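Local coordinates for protein acetyl-CoA acetyltransferase (Bacillus anthracis, PDB 3SS6) that probably catalyses the reversible condensation of two acetyl-CoA molecules to acetoacetyl-CoA, as a member of the thiolase family, at residues D178-R183 with A323-V328; G241-G246 with E319-Q324. All blocks are in the same frame, centred on the assembly; numbering follows the deposited sequence.

Contacts 1 and 2 use overlapping parts of one element: helix 322-332 in contact 1, its first turn and the turn leading into it in contact 2; their centres lie 7 Å apart. Ala323 and Gln324 belong to both; the methyl of Ala323 turns from 178-183 toward Val243. Val180 joins the two: its CG1 lies 3.5 Å from Glu319 OE2 and 3.8 Å from Ala322 CB, while the neighbouring Ala181 CB comes 3.6 Å from Gly246 O. The turn just ahead of the shared helix start, in contact 2, ends the Asn-Glu-Ala-Phe motif, which lines the active site in thiolases. The sulfate beside Arg183 of contact 1 probably comes from the crystallisation liquor.

Contact 1 of 2, residues D178-R183 with A323-V328. With SO4 (sulfate ion), chain D.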
ATOM      1  N   ASP A 178     -29.985   1.828 -25.873  1.00 19.72           N
ATOM      2  CA  ASP A 178     -30.671   0.889 -24.997  1.00 18.68           C
ATOM      3  C   ASP A 178     -31.331  -0.244 -25.778  1.00 19.49           C
ATOM      4  O   ASP A 178     -31.499  -1.346 -25.251  1.00 18.53           O
ATOM      5  CB  ASP A 178     -31.657   1.608 -24.068  1.00 17.98           C
ATOM      6  CG  ASP A 178     -30.945   2.375 -22.958  1.00 19.20           C
ATOM      7  OD1 ASP A 178     -29.723   2.154 -22.793  1.00 19.87           O
ATOM      8  OD2 ASP A 178     -31.602   3.184 -22.259  1.00 18.62           O
ATOM      9  N   GLU A 179     -31.696   0.000 -27.034  1.00 17.54           N
ATOM     10  CA  GLU A 179     -32.243  -1.062 -27.878  0.50 18.65           C
ATOM     11  C   GLU A 179     -31.164  -2.090 -28.192  1.00 18.32           C
ATOM     12  O   GLU A 179     -31.405  -3.300 -28.162  1.00 18.40           O
ATOM     13  CB  GLU A 179     -32.814  -0.503 -29.183  0.50 19.22           C
ATOM     14  CG  GLU A 179     -33.351  -1.585 -30.109  0.50 21.75           C
ATOM     15  CD  GLU A 179     -33.912  -1.036 -31.408  0.50 26.53           C
ATOM     16  OE1 GLU A 179     -34.918  -0.297 -31.361  0.50 27.03           O
ATOM     17  OE2 GLU A 179     -33.351  -1.349 -32.480  0.50 29.71           O
ATOM     18  N   VAL A 180     -29.970  -1.595 -28.500  1.00 17.48           N
ATOM     19  CA  VAL A 180     -28.831  -2.467 -28.759  1.00 15.23           C
ATOM     20  C   VAL A 180     -28.463  -3.240 -27.497  1.00 17.83           C
ATOM     21  O   VAL A 180     -28.157  -4.435 -27.559  1.00 16.00           O
ATOM     22  CB  VAL A 180     -27.617  -1.672 -29.277  1.00 19.00           C
ATOM     23  CG1 VAL A 180     -26.331  -2.493 -29.149  1.00 18.13           C
ATOM     24  CG2 VAL A 180     -27.857  -1.267 -30.723  1.00 18.73           C
ATOM     25  N   ALA A 181     -28.511  -2.567 -26.349  1.00 15.88           N
ATOM     26  CA  ALA A 181     -28.175  -3.220 -25.080  1.00 16.35           C
ATOM     27  C   ALA A 181     -29.153  -4.351 -24.765  1.00 17.40           C
ATOM     28  O   ALA A 181     -28.741  -5.452 -24.374  1.00 17.10           O
ATOM     29  CB  ALA A 181     -28.151  -2.209 -23.941  1.00 16.33           C
ATOM     30  N   LEU A 182     -30.446  -4.083 -24.932  1.00 16.84           N
ATOM     31  CA  LEU A 182     -31.458  -5.094 -24.660  1.00 16.19           C
ATOM     32  C   LEU A 182     -31.294  -6.269 -25.615  1.00 18.54           C
ATOM     33  O   LEU A 182     -31.425  -7.431 -25.220  1.00 20.69           O
ATOM     34  CB  LEU A 182     -32.867  -4.504 -24.761  1.00 15.93           C
ATOM     35  CG  LEU A 182     -34.012  -5.493 -24.558  1.00 20.05           C
ATOM     36  CD1 LEU A 182     -33.943  -6.153 -23.172  1.00 20.12           C
ATOM     37  CD2 LEU A 182     -35.341  -4.774 -24.763  1.00 23.00           C
ATOM     38  N   ARG A 183     -31.010  -5.955 -26.873  1.00 16.33           N
ATOM     39  CA  ARG A 183     -30.785  -6.971 -27.887  1.00 17.93           C
ATOM     40  C   ARG A 183     -29.616  -7.866 -27.497  1.00 17.01           C
ATOM     41  O   ARG A 183     -29.681  -9.091 -27.643  1.00 16.15           O
ATOM     42  CB  ARG A 183     -30.484  -6.300 -29.226  1.00 17.31           C
ATOM     43  CG  ARG A 183     -30.141  -7.248 -30.352  1.00 17.73           C
ATOM     44  CD  ARG A 183     -29.806  -6.463 -31.608  1.00 18.09           C
ATOM     45  NE  ARG A 183     -29.587  -7.329 -32.768  1.00 20.76           N
ATOM     46  CZ  ARG A 183     -28.419  -7.872 -33.095  1.00 22.90           C
ATOM     47  NH1 ARG A 183     -27.343  -7.658 -32.344  1.00 23.12           N
ATOM     48  NH2 ARG A 183     -28.333  -8.642 -34.177  1.00 21.74           N
ATOM     49  N   ALA A 323     -23.113   2.570 -27.903  1.00 17.06           N
ATOM     50  CA  ALA A 323     -22.944   3.781 -28.698  1.00 18.77           C
ATOM     51  C   ALA A 323     -21.803   3.611 -29.689  1.00 18.56           C
ATOM     52  O   ALA A 323     -21.870   4.080 -30.824  1.00 18.49           O
ATOM     53  CB  ALA A 323     -22.663   4.970 -27.798  1.00 21.74           C
ATOM     54  N   GLN A 324     -20.739   2.962 -29.234  1.00 17.59           N
ATOM     55  CA  GLN A 324     -19.577   2.754 -30.084  1.00 19.21           C
ATOM     56  C   GLN A 324     -19.933   1.810 -31.220  1.00 19.35           C
ATOM     57  O   GLN A 324     -19.597   2.061 -32.386  1.00 18.79           O
ATOM     58  CB  GLN A 324     -18.412   2.218 -29.247  1.00 18.31           C
ATOM     59  CG  GLN A 324     -17.304   1.589 -30.052  1.00 21.10           C
ATOM     60  CD  GLN A 324     -17.470   0.089 -30.231  1.00 25.52           C
ATOM     61  OE1 GLN A 324     -17.985  -0.613 -29.350  1.00 22.31           O
ATOM     62  NE2 GLN A 324     -17.024  -0.413 -31.378  1.00 26.89           N
ATOM     63  N   TYR A 325     -20.635   0.728 -30.892  1.00 18.58           N
ATOM     64  CA  TYR A 325     -21.110  -0.182 -31.925  1.00 17.91           C
ATOM     65  C   TYR A 325     -21.993   0.568 -32.939  1.00 19.64           C
ATOM     66  O   TYR A 325     -21.853   0.414 -34.159  1.00 18.05           O
ATOM     67  CB  TYR A 325     -21.889  -1.377 -31.345  1.00 18.31           C
ATOM     68  CG  TYR A 325     -22.621  -2.040 -32.476  1.00 18.59           C
ATOM     69  CD1 TYR A 325     -21.938  -2.847 -33.372  1.00 18.84           C
ATOM     70  CD2 TYR A 325     -23.964  -1.769 -32.720  1.00 20.52           C
ATOM     71  CE1 TYR A 325     -22.573  -3.401 -34.463  1.00 20.08           C
ATOM     72  CE2 TYR A 325     -24.613  -2.329 -33.814  1.00 19.67           C
ATOM     73  CZ  TYR A 325     -23.904  -3.138 -34.681  1.00 21.64           C
ATOM     74  OH  TYR A 325     -24.525  -3.695 -35.774  1.00 23.22           O
ATOM     75  N   LEU A 326     -22.914   1.379 -32.430  1.00 17.06           N
ATOM     76  CA  LEU A 326     -23.838   2.110 -33.293  1.00 18.18           C
ATOM     77  C   LEU A 326     -23.119   3.041 -34.267  1.00 20.32           C
ATOM     78  O   LEU A 326     -23.537   3.179 -35.417  1.00 20.42           O
ATOM     79  CB  LEU A 326     -24.870   2.867 -32.456  1.00 20.96           C
ATOM     80  CG  LEU A 326     -25.960   1.952 -31.884  1.00 19.74           C
ATOM     81  CD1 LEU A 326     -26.610   2.568 -30.651  1.00 20.74           C
ATOM     82  CD2 LEU A 326     -27.016   1.659 -32.954  1.00 23.54           C
ATOM     83  N   ALA A 327     -22.030   3.665 -33.816  1.00 19.85           N
ATOM     84  CA  ALA A 327     -21.256   4.531 -34.703  1.00 18.68           C
ATOM     85  C   ALA A 327     -20.687   3.723 -35.863  1.00 19.08           C
ATOM     86  O   ALA A 327     -20.731   4.161 -37.010  1.00 23.55           O
ATOM     87  CB  ALA A 327     -20.135   5.239 -33.937  1.00 20.79           C
ATOM     88  N   VAL A 328     -20.153   2.546 -35.564  1.00 16.12           N
ATOM     89  CA  VAL A 328     -19.631   1.664 -36.609  1.00 16.30           C
ATOM     90  C   VAL A 328     -20.746   1.217 -37.550  1.00 18.92           C
ATOM     91  O   VAL A 328     -20.595   1.258 -38.768  1.00 19.52           O
ATOM     92  CB  VAL A 328     -18.941   0.423 -36.015  1.00 17.76           C
ATOM     93  CG1 VAL A 328     -18.526  -0.537 -37.113  1.00 17.45           C
ATOM     94  CG2 VAL A 328     -17.716   0.845 -35.203  1.00 18.55           C
TER
HETATM   95  S   SO4 D 393     -31.879  -7.640 -35.486  1.00 96.51           S
HETATM   96  O1  SO4 D 393     -32.972  -7.854 -36.431  1.00 97.89           O
HETATM   97  O2  SO4 D 393     -32.402  -7.039 -34.261  1.00 95.96           O
HETATM   98  O3  SO4 D 393     -31.249  -8.921 -35.178  1.00 96.04           O
HETATM   99  O4  SO4 D 393     -30.894  -6.743 -36.081  1.00 97.06           O
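Val180 of helix 174-194 points at helix 322-332 and meets Leu326 and Tyr325 with a different methyl each. The tight part is Val180 CG2, which lies 3.8 Å from Leu326 CD2 and nearly as close to CG and CD1, so that one methyl rests against the whole branched end of the leucine as the two side chains pass in opposite directions. With chi1 at 163°, Val180 holds CG1 anti to the backbone N and sends it to Tyr325 instead. That touch is looser: Val180 CG1 stands 4.3 Å from Tyr325 CD2 and approaches the ring obliquely. The tyrosine hydroxyl is engaged further on, hydrogen-bonded to Glu329.

One turn along the helix from Glu179, the partly exposed Arg183 makes the polar margin. Its extended chain carries the guanidinium away from the apolar pair, without touching 323-328, to a sulfate ion at the edge formed by NE and NH2. Arg183 NH2 bonds to sulfate O3 at 3.1 Å (156°), whereas the NE bonds to O2 and O3 are weak. The backbone oxygen of Val339 also accepts from NH2, which helps to fix the rotation of the group. The buried contact joins a helix of the thiolase N-terminal half to the helix following the Asn-Glu-Ala-Phe motif of the C-terminal half, within the layered alpha-beta thiolase fold.

Contact 2 of 2, residues G241-G246 with E319-Q324; sequences GSVTAG and EAFAAQ
Val243 is the residue of loop 241-246 that reaches Phe321 and Ala323, while its neighbours Ser242 and Thr244 bond elsewhere. At Ser242 the backbone N bonds to Glu164 OE2, which also accepts from the N of Val243, while the hydroxyl bonds to Gln177 NE2; the loop is thus tied to helices 159-170 and 174-194.

Val243 then splits its two methyls. Val243 CG1, anti to the backbone N (chi1 -178°), comes 3.8 Å from Phe321 CD1, meeting the ring obliquely, and the two side chains cross at about a right angle. Val243 CG2 lies 4.3 Å from the CB of Ala323, in the first turn of helix 322-332. Phe321 closes the Asn-Glu-Ala-Phe motif that lies at the active site in thiolases, and it occupies the N-cap position of this helix. Its ring also packs against Met159 and Ala163 of helix 159-170. Gln324 folds back over the turn: Gln324 OE1 accepts the N of Ala320 at 2.9 Å, the donor tilted 22° from the carbonyl plane, and more weakly the N of Phe321. The amide thereby ties down two backbone N-H groups just ahead of the helix.

Beyond Val243 the loop swings aside at Thr244, whose CB points away from the helix; Thr244 OG1 takes a weak, bent bond from Gly246 N (3.0 Å, 125°), consistent with an ST turn. The N of Thr244 bonds to Asn247 OD1, and Asn247 also makes a backbone hydrogen bond with Ala322.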
ATOM      1  N   GLY A 241     -25.740  12.928 -20.166  1.00 31.90           N
ATOM      2  CA  GLY A 241     -25.267  11.991 -21.165  1.00 28.98           C
ATOM      3  C   GLY A 241     -26.260  10.873 -21.414  1.00 28.10           C
ATOM      4  O   GLY A 241     -27.406  10.933 -20.948  1.00 30.32           O
ATOM      5  N   SER A 242     -25.819   9.857 -22.152  1.00 24.34           N
ATOM      6  CA  SER A 242     -26.669   8.716 -22.495  1.00 23.93           C
ATOM      7  C   SER A 242     -25.955   7.371 -22.367  1.00 19.96           C
ATOM      8  O   SER A 242     -26.602   6.332 -22.359  1.00 19.90           O
ATOM      9  CB  SER A 242     -27.254   8.875 -23.899  1.00 21.17           C
ATOM     10  OG  SER A 242     -26.221   9.067 -24.853  1.00 24.39           O
ATOM     11  N   VAL A 243     -24.627   7.380 -22.270  1.00 20.53           N
ATOM     12  CA  VAL A 243     -23.904   6.136 -21.999  1.00 19.60           C
ATOM     13  C   VAL A 243     -24.050   5.796 -20.513  1.00 19.05           C
ATOM     14  O   VAL A 243     -23.755   6.627 -19.653  1.00 22.41           O
ATOM     15  CB  VAL A 243     -22.405   6.237 -22.389  1.00 19.08           C
ATOM     16  CG1 VAL A 243     -21.680   4.911 -22.136  1.00 19.35           C
ATOM     17  CG2 VAL A 243     -22.259   6.642 -23.848  1.00 19.53           C
ATOM     18  N   THR A 244     -24.516   4.582 -20.223  1.00 18.53           N
ATOM     19  CA  THR A 244     -24.774   4.147 -18.852  1.00 19.03           C
ATOM     20  C   THR A 244     -24.052   2.826 -18.585  1.00 18.10           C
ATOM     21  O   THR A 244     -23.460   2.233 -19.485  1.00 18.50           O
ATOM     22  CB  THR A 244     -26.265   3.876 -18.619  1.00 19.40           C
ATOM     23  OG1 THR A 244     -26.641   2.679 -19.321  1.00 20.03           O
ATOM     24  CG2 THR A 244     -27.121   5.038 -19.124  1.00 18.79           C
ATOM     25  N   ALA A 245     -24.119   2.345 -17.351  1.00 20.25           N
ATOM     26  CA  ALA A 245     -23.573   1.024 -17.053  1.00 20.03           C
ATOM     27  C   ALA A 245     -24.341  -0.062 -17.803  1.00 21.42           C
ATOM     28  O   ALA A 245     -23.788  -1.114 -18.123  1.00 21.10           O
ATOM     29  CB  ALA A 245     -23.618   0.754 -15.564  1.00 20.97           C
ATOM     30  N   GLY A 246     -25.615   0.194 -18.080  1.00 18.72           N
ATOM     31  CA  GLY A 246     -26.461  -0.792 -18.734  1.00 19.08           C
ATOM     32  C   GLY A 246     -26.223  -0.922 -20.225  1.00 18.79           C
ATOM     33  O   GLY A 246     -26.440  -1.986 -20.795  1.00 18.05           O
ATOM     34  N   GLU A 319     -19.117  -5.047 -28.972  1.00 19.17           N
ATOM     35  CA  GLU A 319     -19.790  -3.929 -28.321  1.00 18.68           C
ATOM     36  C   GLU A 319     -19.018  -3.494 -27.067  1.00 19.74           C
ATOM     37  O   GLU A 319     -19.297  -3.988 -25.986  1.00 22.72           O
ATOM     38  CB  GLU A 319     -21.202  -4.340 -27.888  1.00 19.46           C
ATOM     39  CG  GLU A 319     -22.242  -4.509 -28.996  1.00 19.03           C
ATOM     40  CD  GLU A 319     -23.429  -5.341 -28.531  1.00 23.47           C
ATOM     41  OE1 GLU A 319     -23.360  -5.889 -27.405  1.00 18.69           O
ATOM     42  OE2 GLU A 319     -24.424  -5.454 -29.281  1.00 24.38           O
ATOM     43  N   ALA A 320     -18.060  -2.580 -27.202  1.00 16.10           N
ATOM     44  CA  ALA A 320     -17.414  -1.991 -26.037  1.00 18.91           C
ATOM     45  C   ALA A 320     -18.419  -1.080 -25.318  1.00 21.76           C
ATOM     46  O   ALA A 320     -18.504  -1.033 -24.080  1.00 20.81           O
ATOM     47  CB  ALA A 320     -16.204  -1.196 -26.470  1.00 17.18           C
ATOM     48  N   PHE A 321     -19.172  -0.340 -26.126  1.00 18.70           N
ATOM     49  CA  PHE A 321     -20.323   0.426 -25.665  1.00 17.11           C
ATOM     50  C   PHE A 321     -21.335   0.288 -26.776  1.00 16.98           C
ATOM     51  O   PHE A 321     -20.960   0.165 -27.941  1.00 18.27           O
ATOM     52  CB  PHE A 321     -19.963   1.900 -25.466  1.00 20.12           C
ATOM     53  CG  PHE A 321     -18.826   2.104 -24.522  1.00 22.19           C
ATOM     54  CD1 PHE A 321     -19.062   2.316 -23.174  1.00 22.50           C
ATOM     55  CD2 PHE A 321     -17.516   2.024 -24.977  1.00 20.96           C
ATOM     56  CE1 PHE A 321     -18.007   2.478 -22.287  1.00 25.97           C
ATOM     57  CE2 PHE A 321     -16.454   2.181 -24.096  1.00 23.49           C
ATOM     58  CZ  PHE A 321     -16.705   2.415 -22.750  1.00 25.15           C
ATOM     59  N   ALA A 322     -22.615   0.281 -26.434  1.00 16.86           N
ATOM     60  CA  ALA A 322     -23.626   0.225 -27.481  1.00 16.65           C
ATOM     61  C   ALA A 322     -23.444   1.403 -28.450  1.00 16.82           C
ATOM     62  O   ALA A 322     -23.601   1.251 -29.664  1.00 18.35           O
ATOM     63  CB  ALA A 322     -25.017   0.242 -26.871  1.00 17.83           C
ATOM     64  N   ALA A 323     -23.113   2.570 -27.903  1.00 17.06           N
ATOM     65  CA  ALA A 323     -22.944   3.781 -28.698  1.00 18.77           C
ATOM     66  C   ALA A 323     -21.803   3.611 -29.689  1.00 18.56           C
ATOM     67  O   ALA A 323     -21.870   4.080 -30.824  1.00 18.49           O
ATOM     68  CB  ALA A 323     -22.663   4.970 -27.798  1.00 21.74           C
ATOM     69  N   GLN A 324     -20.739   2.962 -29.234  1.00 17.59           N
ATOM     70  CA  GLN A 324     -19.577   2.754 -30.084  1.00 19.21           C
ATOM     71  C   GLN A 324     -19.933   1.810 -31.220  1.00 19.35           C
ATOM     72  O   GLN A 324     -19.597   2.061 -32.386  1.00 18.79           O
ATOM     73  CB  GLN A 324     -18.412   2.218 -29.247  1.00 18.31           C
ATOM     74  CG  GLN A 324     -17.304   1.589 -30.052  1.00 21.10           C
ATOM     75  CD  GLN A 324     -17.470   0.089 -30.231  1.00 25.52           C
ATOM     76  OE1 GLN A 324     -17.985  -0.613 -29.350  1.00 22.31           O
ATOM     77  NE2 GLN A 324     -17.024  -0.413 -31.378  1.00 26.89           N
TER